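Local coordinates for protein argonaute 5 (Arabidopsis thaliana, PDB 4G0O), which probably recognises the 5' nucleotide of small RNAs through its MID domain, using a nucleotide specificity loop to sort guides for gene regulation, at residues A[13-18]-A[77-82]; A[9-14]-A[44-49]. All coordinates share one frame; numbering follows the deposited sequence.

Contact 1: residues A[13-18]-A[77-82]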
loop_
_atom_site.group_PDB
_atom_site.type_symbol
_atom_site.label_atom_id
_atom_site.label_comp_id
_atom_site.label_asym_id
_atom_site.label_seq_id
_atom_site.Cartn_x
_atom_site.Cartn_y
_atom_site.Cartn_z
ATOM N N SER A 13 7.723 -8.525 3.762
ATOM C CA SER A 13 6.672 -8.317 4.748
ATOM C C SER A 13 5.763 -7.146 4.351
ATOM O O SER A 13 6.175 -5.993 4.368
ATOM C CB SER A 13 7.304 -8.062 6.121
ATOM O OG SER A 13 6.340 -8.145 7.154
ATOM N N TRP A 14 4.531 -7.451 3.974
ATOM C CA TRP A 14 3.597 -6.423 3.525
ATOM C C TRP A 14 2.174 -6.906 3.794
ATOM O O TRP A 14 1.943 -8.100 3.959
ATOM C CB TRP A 14 3.784 -6.114 2.025
ATOM C CG TRP A 14 3.332 -7.249 1.150
ATOM C CD1 TRP A 14 4.081 -8.304 0.719
ATOM C CD2 TRP A 14 2.005 -7.466 0.634
ATOM N NE1 TRP A 14 3.306 -9.161 -0.036
ATOM C CE2 TRP A 14 2.032 -8.667 -0.099
ATOM C CE3 TRP A 14 0.806 -6.756 0.722
ATOM C CZ2 TRP A 14 0.909 -9.170 -0.728
ATOM C CZ3 TRP A 14 -0.301 -7.260 0.093
ATOM C CH2 TRP A 14 -0.245 -8.453 -0.626
ATOM N N THR A 15 1.229 -5.978 3.864
ATOM C CA THR A 15 -0.183 -6.340 3.914
ATOM C C THR A 15 -1.030 -5.133 3.553
ATOM O O THR A 15 -0.504 -4.059 3.261
ATOM C CB THR A 15 -0.614 -6.927 5.281
ATOM O OG1 THR A 15 -1.941 -7.455 5.178
ATOM C CG2 THR A 15 -0.564 -5.869 6.372
ATOM N N CYS A 16 -2.342 -5.317 3.572
ATOM C CA CYS A 16 -3.253 -4.293 3.096
ATOM C C CYS A 16 -4.337 -4.017 4.120
ATOM O O CYS A 16 -4.881 -4.951 4.723
ATOM C CB CYS A 16 -3.899 -4.762 1.809
ATOM S SG CYS A 16 -5.152 -3.660 1.155
ATOM N N VAL A 17 -4.651 -2.737 4.305
ATOM C CA VAL A 17 -5.772 -2.339 5.147
ATOM C C VAL A 17 -6.704 -1.470 4.357
ATOM O O VAL A 17 -6.264 -0.591 3.602
ATOM C CB VAL A 17 -5.323 -1.510 6.355
ATOM C CG1 VAL A 17 -6.429 -1.433 7.400
ATOM C CG2 VAL A 17 -4.134 -2.128 6.953
ATOM N N SER A 18 -7.996 -1.694 4.552
ATOM C CA SER A 18 -8.998 -0.879 3.898
ATOM C C SER A 18 -9.922 -0.200 4.897
ATOM O O SER A 18 -10.553 -0.857 5.728
ATOM C CB SER A 18 -9.822 -1.728 2.931
ATOM O OG SER A 18 -10.941 -0.991 2.493
ATOM N N GLN A 77 7.341 -4.365 6.109
ATOM C CA GLN A 77 8.159 -3.504 5.271
ATOM C C GLN A 77 7.289 -2.508 4.519
ATOM O O GLN A 77 7.787 -1.515 3.993
ATOM C CB GLN A 77 8.977 -4.355 4.291
ATOM C CG GLN A 77 10.110 -5.139 4.962
ATOM C CD GLN A 77 10.781 -6.157 4.037
ATOM O OE1 GLN A 77 10.125 -6.833 3.238
ATOM N NE2 GLN A 77 12.092 -6.284 4.166
ATOM N N LEU A 78 5.983 -2.772 4.470
ATOM C CA LEU A 78 5.062 -1.939 3.683
ATOM C C LEU A 78 3.608 -2.209 4.055
ATOM O O LEU A 78 3.199 -3.357 4.160
ATOM C CB LEU A 78 5.250 -2.203 2.177
ATOM C CG LEU A 78 4.397 -1.400 1.187
ATOM C CD1 LEU A 78 4.829 0.072 1.165
ATOM C CD2 LEU A 78 4.444 -1.994 -0.224
ATOM N N LEU A 79 2.828 -1.149 4.247
ATOM C CA LEU A 79 1.389 -1.286 4.454
ATOM C C LEU A 79 0.698 -0.601 3.312
ATOM O O LEU A 79 0.899 0.601 3.104
ATOM C CB LEU A 79 0.938 -0.578 5.729
ATOM C CG LEU A 79 -0.170 -1.253 6.548
ATOM C CD1 LEU A 79 -0.958 -0.234 7.389
ATOM C CD2 LEU A 79 -1.082 -2.097 5.682
ATOM N N ILE A 80 -0.120 -1.338 2.577
ATOM C CA ILE A 80 -0.883 -0.708 1.519
ATOM C C ILE A 80 -2.184 -0.274 2.150
ATOM O O ILE A 80 -2.969 -1.111 2.611
ATOM C CB ILE A 80 -1.176 -1.658 0.353
ATOM C CG1 ILE A 80 0.116 -2.075 -0.355
ATOM C CG2 ILE A 80 -2.124 -1.001 -0.646
ATOM C CD1 ILE A 80 -0.040 -3.368 -1.125
ATOM N N VAL A 81 -2.413 1.034 2.196
ATOM C CA VAL A 81 -3.609 1.520 2.862
ATOM C C VAL A 81 -4.675 1.975 1.879
ATOM O O VAL A 81 -4.423 2.849 1.046
ATOM C CB VAL A 81 -3.294 2.670 3.811
ATOM C CG1 VAL A 81 -4.590 3.375 4.232
ATOM C CG2 VAL A 81 -2.548 2.144 5.009
ATOM N N ILE A 82 -5.867 1.394 1.971
ATOM C CA ILE A 82 -6.991 1.961 1.227
ATOM C C ILE A 82 -7.751 2.966 2.106
ATOM O O ILE A 82 -8.363 2.601 3.109
ATOM C CB ILE A 82 -7.933 0.877 0.649
ATOM C CG1 ILE A 82 -7.183 -0.030 -0.335
ATOM C CG2 ILE A 82 -9.102 1.513 -0.090
ATOM C CD1 ILE A 82 -7.995 -1.267 -0.734
#
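Thr15 N donates to Leu78 O, Thr15 O takes the N-H of Ile80, Val17 N reaches Ile80 O and Val17 O receives Ile82 N, the last at 2.6 Å between those two atoms. From residue 15 onward strand 14-18 thus uses both the backbone N and O of its odd-numbered residues, while residue 78 and the even residues after it answer from strand 78-82. The bond from Ile80 N to Thr15 O is nearly straight, 173° at the hydrogen. In between, CA-H groups lean on the same carbonyls, as where Cys16 CA lies 3.2 Å from Ile80 O. At the start of the pair Gln77 meets Ser13 twice: its backbone N gives to Ser13 O (2.7 Å), and its side-chain OE1 accepts from Ser13 N (3.0 Å), the donor standing above the plane of the glutamine side-chain amide. Thr12 N probably donates to the same OE1. These are neighbouring parallel strands in the central sheet of the MID domain, a Rossmann-like alpha/beta fold, with helices packed on both faces. On the face of Trp14, Cys16 and Ser18, Ile80 CD1 meets the indole obliquely at CE3 (4.0 Å), and Ile82 CD1 lies 4.2 Å from Cys16 SG. On the face of Thr15 and Val17, Leu79 CD2 presses against Val17 CG2 at 3.3 Å, closer than usual van der Waals contact. Val17 CG2 lies anti to its own carbonyl carbon, with CG1 anti to N (chi1 -165°), and this places CG2 across the leucine branches. Helix 27-42 backs the first face through Ile36, Cys32 and Pro28; helix 62-72 backs the second through Ile69 and Leu66. Thr15 OG1 is satisfied by Ile52 O.

Contact 2: residues A[9-14]-A[44-49]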
loop_
_atom_site.group_PDB
_atom_site.type_symbol
_atom_site.label_atom_id
_atom_site.label_comp_id
_atom_site.label_asym_id
_atom_site.label_seq_id
_atom_site.Cartn_x
_atom_site.Cartn_y
_atom_site.Cartn_z
ATOM N N ALA A 9 13.437 -2.571 -5.113
ATOM C CA ALA A 9 13.547 -3.056 -3.731
ATOM C C ALA A 9 12.962 -4.459 -3.601
ATOM O O ALA A 9 12.219 -4.910 -4.470
ATOM C CB ALA A 9 12.866 -2.094 -2.752
ATOM N N LYS A 10 13.303 -5.160 -2.527
ATOM C CA LYS A 10 12.685 -6.460 -2.280
ATOM C C LYS A 10 11.808 -6.424 -1.030
ATOM O O LYS A 10 12.285 -6.137 0.065
ATOM C CB LYS A 10 13.733 -7.570 -2.190
ATOM C CG LYS A 10 13.141 -8.945 -1.857
ATOM C CD LYS A 10 14.253 -9.953 -1.567
ATOM C CE LYS A 10 13.714 -11.338 -1.213
ATOM N NZ LYS A 10 14.834 -12.242 -0.781
ATOM N N VAL A 11 10.526 -6.734 -1.205
ATOM C CA VAL A 11 9.561 -6.705 -0.109
ATOM C C VAL A 11 9.142 -8.116 0.292
ATOM O O VAL A 11 8.591 -8.856 -0.522
ATOM C CB VAL A 11 8.289 -5.898 -0.492
ATOM C CG1 VAL A 11 7.338 -5.810 0.672
ATOM C CG2 VAL A 11 8.662 -4.521 -0.932
ATOM N N THR A 12 9.388 -8.464 1.553
ATOM C CA THR A 12 9.029 -9.768 2.119
ATOM C C THR A 12 7.860 -9.679 3.117
ATOM O O THR A 12 7.109 -10.640 3.310
ATOM C CB THR A 12 10.233 -10.401 2.855
ATOM O OG1 THR A 12 11.409 -10.297 2.039
ATOM C CG2 THR A 12 9.967 -11.868 3.158
ATOM N N SER A 13 7.723 -8.525 3.762
ATOM C CA SER A 13 6.672 -8.317 4.748
ATOM C C SER A 13 5.763 -7.146 4.351
ATOM O O SER A 13 6.175 -5.993 4.368
ATOM C CB SER A 13 7.304 -8.062 6.121
ATOM O OG SER A 13 6.340 -8.145 7.154
ATOM N N TRP A 14 4.531 -7.451 3.974
ATOM C CA TRP A 14 3.597 -6.423 3.525
ATOM C C TRP A 14 2.174 -6.906 3.794
ATOM O O TRP A 14 1.943 -8.100 3.959
ATOM C CB TRP A 14 3.784 -6.114 2.025
ATOM C CG TRP A 14 3.332 -7.249 1.150
ATOM C CD1 TRP A 14 4.081 -8.304 0.719
ATOM C CD2 TRP A 14 2.005 -7.466 0.634
ATOM N NE1 TRP A 14 3.306 -9.161 -0.036
ATOM C CE2 TRP A 14 2.032 -8.667 -0.099
ATOM C CE3 TRP A 14 0.806 -6.756 0.722
ATOM C CZ2 TRP A 14 0.909 -9.170 -0.728
ATOM C CZ3 TRP A 14 -0.301 -7.260 0.093
ATOM C CH2 TRP A 14 -0.245 -8.453 -0.626
ATOM N N MET A 44 10.923 -4.793 -9.046
ATOM C CA MET A 44 10.873 -5.149 -7.624
ATOM C C MET A 44 10.699 -6.642 -7.461
ATOM O O MET A 44 10.379 -7.347 -8.427
ATOM C CB MET A 44 9.727 -4.437 -6.907
ATOM C CG MET A 44 9.883 -2.934 -6.846
ATOM S SD MET A 44 8.648 -2.205 -5.766
ATOM C CE MET A 44 9.395 -2.529 -4.156
ATOM N N GLU A 45 10.937 -7.115 -6.241
ATOM C CA GLU A 45 10.600 -8.481 -5.867
ATOM C C GLU A 45 9.657 -8.447 -4.664
ATOM O O GLU A 45 9.905 -7.739 -3.694
ATOM C CB GLU A 45 11.852 -9.292 -5.543
ATOM C CG GLU A 45 11.610 -10.787 -5.639
ATOM C CD GLU A 45 12.724 -11.621 -5.035
ATOM O OE1 GLU A 45 13.905 -11.185 -5.075
ATOM O OE2 GLU A 45 12.397 -12.717 -4.510
ATOM N N PHE A 46 8.555 -9.186 -4.745
ATOM C CA PHE A 46 7.560 -9.192 -3.687
ATOM C C PHE A 46 7.226 -10.616 -3.314
ATOM O O PHE A 46 7.001 -11.439 -4.196
ATOM C CB PHE A 46 6.266 -8.554 -4.188
ATOM C CG PHE A 46 6.011 -7.171 -3.667
ATOM C CD1 PHE A 46 5.214 -6.977 -2.543
ATOM C CD2 PHE A 46 6.527 -6.066 -4.320
ATOM C CE1 PHE A 46 4.961 -5.717 -2.080
ATOM C CE2 PHE A 46 6.278 -4.791 -3.846
ATOM C CZ PHE A 46 5.492 -4.618 -2.730
ATOM N N LYS A 47 7.169 -10.901 -2.013
ATOM C CA LYS A 47 6.564 -12.135 -1.552
ATOM C C LYS A 47 5.082 -12.048 -1.870
ATOM O O LYS A 47 4.446 -11.053 -1.543
ATOM C CB LYS A 47 6.766 -12.291 -0.053
ATOM C CG LYS A 47 6.493 -13.675 0.484
ATOM C CD LYS A 47 6.993 -13.762 1.927
ATOM C CE LYS A 47 6.687 -15.115 2.562
ATOM N NZ LYS A 47 5.234 -15.279 2.805
ATOM N N PRO A 48 4.529 -13.074 -2.533
ATOM C CA PRO A 48 3.120 -13.017 -2.960
ATOM C C PRO A 48 2.099 -13.108 -1.829
ATOM O O PRO A 48 0.958 -12.711 -2.017
ATOM C CB PRO A 48 2.974 -14.215 -3.913
ATOM C CG PRO A 48 4.149 -15.076 -3.661
ATOM C CD PRO A 48 5.251 -14.218 -3.112
ATOM N N GLN A 49 2.513 -13.609 -0.674
ATOM C CA GLN A 49 1.615 -13.749 0.460
ATOM C C GLN A 49 1.869 -12.589 1.421
ATOM O O GLN A 49 3.016 -12.261 1.718
ATOM C CB GLN A 49 1.830 -15.100 1.161
ATOM C CG GLN A 49 1.627 -16.342 0.259
ATOM C CD GLN A 49 2.932 -17.046 -0.142
ATOM O OE1 GLN A 49 3.089 -18.289 0.303
ATOM N NE2 GLN A 49 3.771 -16.489 -0.853
HETATM O O HOH W 1 4.559 -10.598 3.414
#
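Trp14 NE1 donates to Lys47 O at 2.7 Å, with the acceptor close to the indole plane and the N-H pointing almost straight at it (160°). This bond satisfies the one polar atom of a buried side chain and fixes the rotation of the ring beside residues 47-49, which follow strand 45-46. Phe46 comes at that ring edge-on in a T-shaped stack: its CD1 edge meets one face of the five-membered ring, centroids 5.2 Å apart and planes at 72°. The face of Phe46 is in turn used by Val11, whose CB sits over the ring centre in a CH-pi contact at 3.7 Å from the centroid. Three backbone bonds align the segments: Glu45 N to Ala9 O, Val11 N to Glu45 O (2.8 Å) and Lys47 N to Val11 O. Both polar backbone atoms of Val11 and of Glu45 are therefore engaged across the pair. The short parallel pairing closes a beta-alpha-beta unit, strand 7-18, helix 27-42 and strand 45-46, with Ile36 and Cys39 of the helix packed against Phe46. Where the strands diverge, a water takes over: it donates to Thr12 O (2.6 Å) and Gln49 O (2.8 Å) and accepts from Trp14 N, joining three backbone groups that do not bond one another. On the exposed face Lys10 and Glu45 run side by side, the extended lysine (CG opposite the backbone N, chi1 177°) laying its CD and CE along the carboxylate. Lys10 NZ stays 4.5 Å from Glu45 OE2, beyond a salt bridge, so any attraction there is probably modest. Met44 CE touches Ala9 CB and Val11 CG2 on the buried side, while Ala9 N is held by Asn129 OD1 from helix 118-131.

In the fold
Both contacts use strand 7-18 and belong to one parallel sheet, with centres about 11 Å apart. Contact 1 lies near the middle of the chain, is almost wholly buried, and relies on regular backbone pairing with mostly apolar side chains on two faces, each packed by a helix. Contact 2 is farther out, its centre about 12 Å from the chain centre, and only partly buried: its pairing is brief, an aromatic cluster fills the inner side, Lys10 and Glu45 lie on the exposed face, and a water bridges the loops. Ser13 and Trp14 belong to both segment pairs. The two contacts also meet where Leu78 CD2 packs on Phe46 CZ.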